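Local coordinates for ferric vibriobactin ABC transporter, periplasmic ferric vibriobactin-binding protein (Vibrio cholerae, PDB 3R5T) that binds the iron complex of the siderophore vibriobactin in the periplasm, probably delivering it to an ABC transporter for import, at residues P87-V92 with P112-D117. Sequence-based numbering, arbitrary orientation.
Sequences PDLIVV and PTILVD. With MOH (methanol), chain D.
Ile-90 and Val-92 are bonded to segment 112-117 by a parallel ladder of four backbone hydrogen bonds: Ile-90 N to Pro-112 O, Ile-114 N to Ile-90 O, Val-92 N to Ile-114 O and Val-116 N to Val-92 O. The third is the most bent, with 142° at the hydrogen. Val-92 can be followed outward. Its CB rests 3.5 Å from Ile-114 O; with CG1 anti to the backbone N (chi1 -178°), CG2 sits beside that N and meets Thr-113 CG2 at 3.6 Å, while CG1 packs 3.9 Å from Leu-115 CD1. Leu-107 and Ile-104 of helix 104-108 cover this face. Also there, Thr-113 OG1, which is hydrogen-bonded to Ala-111 O, lies 3.6 Å from Ile-90 CB. On the other face Leu-89 CD1 reaches Ile-114 CG2 at 4.0 Å, and Val-91 runs alongside Ile-114; helix 123-134 covers Leu-89, Ile-114 and Val-116 here. Beyond the ladder, Asp-117 N donates a nearly straight bond of 2.8 Å to O of a methanol, probably from the crystallisation liquor, which Gln-129 also holds. Strands 89-93 and 113-116, joined through helix 104-108, form a beta-alpha-beta unit at one edge of the five-stranded parallel sheet in one lobe of this two-lobed siderophore-binding protein.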
loop_
_atom_site.group_PDB
_atom_site.type_symbol
_atom_site.label_atom_id
_atom_site.label_comp_id
_atom_site.label_asym_id
_atom_site.label_seq_id
_atom_site.Cartn_x
_atom_site.Cartn_y
_atom_site.Cartn_z
ATOM N N PRO A 87 -6.894 9.044 22.506
ATOM C CA PRO A 87 -7.624 8.739 21.273
ATOM C C PRO A 87 -8.991 8.144 21.581
ATOM O O PRO A 87 -9.233 7.654 22.689
ATOM C CB PRO A 87 -6.732 7.698 20.601
ATOM C CG PRO A 87 -6.058 7.003 21.753
ATOM C CD PRO A 87 -5.846 8.047 22.798
ATOM N N ASP A 88 -9.890 8.187 20.605
ATOM C CA ASP A 88 -11.161 7.480 20.715
ATOM C C ASP A 88 -11.299 6.352 19.690
ATOM O O ASP A 88 -12.347 5.709 19.587
ATOM C CB ASP A 88 -12.356 8.439 20.653
ATOM C CG ASP A 88 -12.378 9.298 19.394
ATOM O OD1 ASP A 88 -11.569 9.065 18.460
ATOM O OD2 ASP A 88 -13.242 10.209 19.346
ATOM N N LEU A 89 -10.236 6.116 18.932
ATOM C CA LEU A 89 -10.160 4.930 18.085
ATOM C C LEU A 89 -8.686 4.649 17.857
ATOM O O LEU A 89 -7.943 5.551 17.510
ATOM C CB LEU A 89 -10.853 5.148 16.735
ATOM C CG LEU A 89 -10.854 3.929 15.799
ATOM C CD1 LEU A 89 -11.750 2.812 16.336
ATOM C CD2 LEU A 89 -11.290 4.314 14.392
ATOM N N ILE A 90 -8.289 3.392 18.011
ATOM C CA ILE A 90 -6.913 2.972 17.743
ATOM C C ILE A 90 -6.929 1.944 16.618
ATOM O O ILE A 90 -7.688 0.973 16.678
ATOM C CB ILE A 90 -6.254 2.364 19.014
ATOM C CG1 ILE A 90 -6.174 3.416 20.120
ATOM C CG2 ILE A 90 -4.844 1.832 18.709
ATOM C CD1 ILE A 90 -5.869 2.846 21.499
ATOM N N VAL A 91 -6.114 2.167 15.582
ATOM C CA VAL A 91 -6.110 1.284 14.421
ATOM C C VAL A 91 -4.851 0.450 14.355
ATOM O O VAL A 91 -3.747 0.971 14.550
ATOM C CB VAL A 91 -6.272 2.066 13.100
ATOM C CG1 VAL A 91 -6.453 1.098 11.945
ATOM C CG2 VAL A 91 -7.454 3.032 13.197
ATOM N N VAL A 92 -5.040 -0.849 14.135
ATOM C CA VAL A 92 -3.959 -1.837 14.147
ATOM C C VAL A 92 -3.991 -2.654 12.865
ATOM O O VAL A 92 -5.061 -2.950 12.354
ATOM C CB VAL A 92 -4.114 -2.795 15.369
ATOM C CG1 VAL A 92 -2.985 -3.796 15.437
ATOM C CG2 VAL A 92 -4.187 -2.019 16.687
ATOM N N PRO A 112 -11.405 2.124 22.046
ATOM C CA PRO A 112 -11.849 1.121 21.072
ATOM C C PRO A 112 -10.753 0.883 20.043
ATOM O O PRO A 112 -10.249 1.830 19.438
ATOM C CB PRO A 112 -13.064 1.781 20.419
ATOM C CG PRO A 112 -13.625 2.668 21.518
ATOM C CD PRO A 112 -12.399 3.203 22.230
ATOM N N THR A 113 -10.380 -0.375 19.858
ATOM C CA THR A 113 -9.257 -0.741 19.001
ATOM C C THR A 113 -9.730 -1.682 17.898
ATOM O O THR A 113 -10.383 -2.687 18.175
ATOM C CB THR A 113 -8.142 -1.389 19.857
ATOM O OG1 THR A 113 -7.692 -0.429 20.812
ATOM C CG2 THR A 113 -6.952 -1.821 19.011
ATOM N N ILE A 114 -9.414 -1.332 16.654
ATOM C CA ILE A 114 -9.812 -2.139 15.499
ATOM C C ILE A 114 -8.603 -2.686 14.739
ATOM O O ILE A 114 -7.500 -2.122 14.800
ATOM C CB ILE A 114 -10.764 -1.370 14.553
ATOM C CG1 ILE A 114 -10.058 -0.161 13.895
ATOM C CG2 ILE A 114 -12.050 -0.995 15.309
ATOM C CD1 ILE A 114 -10.876 0.461 12.739
ATOM N N LEU A 115 -8.830 -3.791 14.036
ATOM C CA LEU A 115 -7.768 -4.544 13.375
ATOM C C LEU A 115 -8.155 -4.797 11.912
ATOM O O LEU A 115 -9.198 -5.405 11.628
ATOM C CB LEU A 115 -7.576 -5.867 14.120
ATOM C CG LEU A 115 -6.618 -6.917 13.570
ATOM C CD1 LEU A 115 -5.193 -6.385 13.542
ATOM C CD2 LEU A 115 -6.703 -8.203 14.373
ATOM N N VAL A 116 -7.300 -4.325 10.998
ATOM C CA VAL A 116 -7.522 -4.416 9.560
ATOM C C VAL A 116 -6.306 -5.047 8.892
ATOM O O VAL A 116 -5.179 -4.955 9.386
ATOM C CB VAL A 116 -7.808 -3.022 8.931
ATOM C CG1 VAL A 116 -9.092 -2.437 9.516
ATOM C CG2 VAL A 116 -6.623 -2.066 9.142
ATOM N N ASP A 117 -6.541 -5.723 7.777
ATOM C CA ASP A 117 -5.464 -6.317 7.005
ATOM C C ASP A 117 -5.375 -5.590 5.675
ATOM O O ASP A 117 -6.297 -5.664 4.852
ATOM C CB ASP A 117 -5.727 -7.805 6.797
ATOM C CG ASP A 117 -4.552 -8.524 6.151
ATOM O OD1 ASP A 117 -3.566 -7.855 5.766
ATOM O OD2 ASP A 117 -4.636 -9.764 6.038
HETATM C C MOH D . -9.463 -7.019 7.364
HETATM O O MOH D . -9.150 -5.736 6.828
#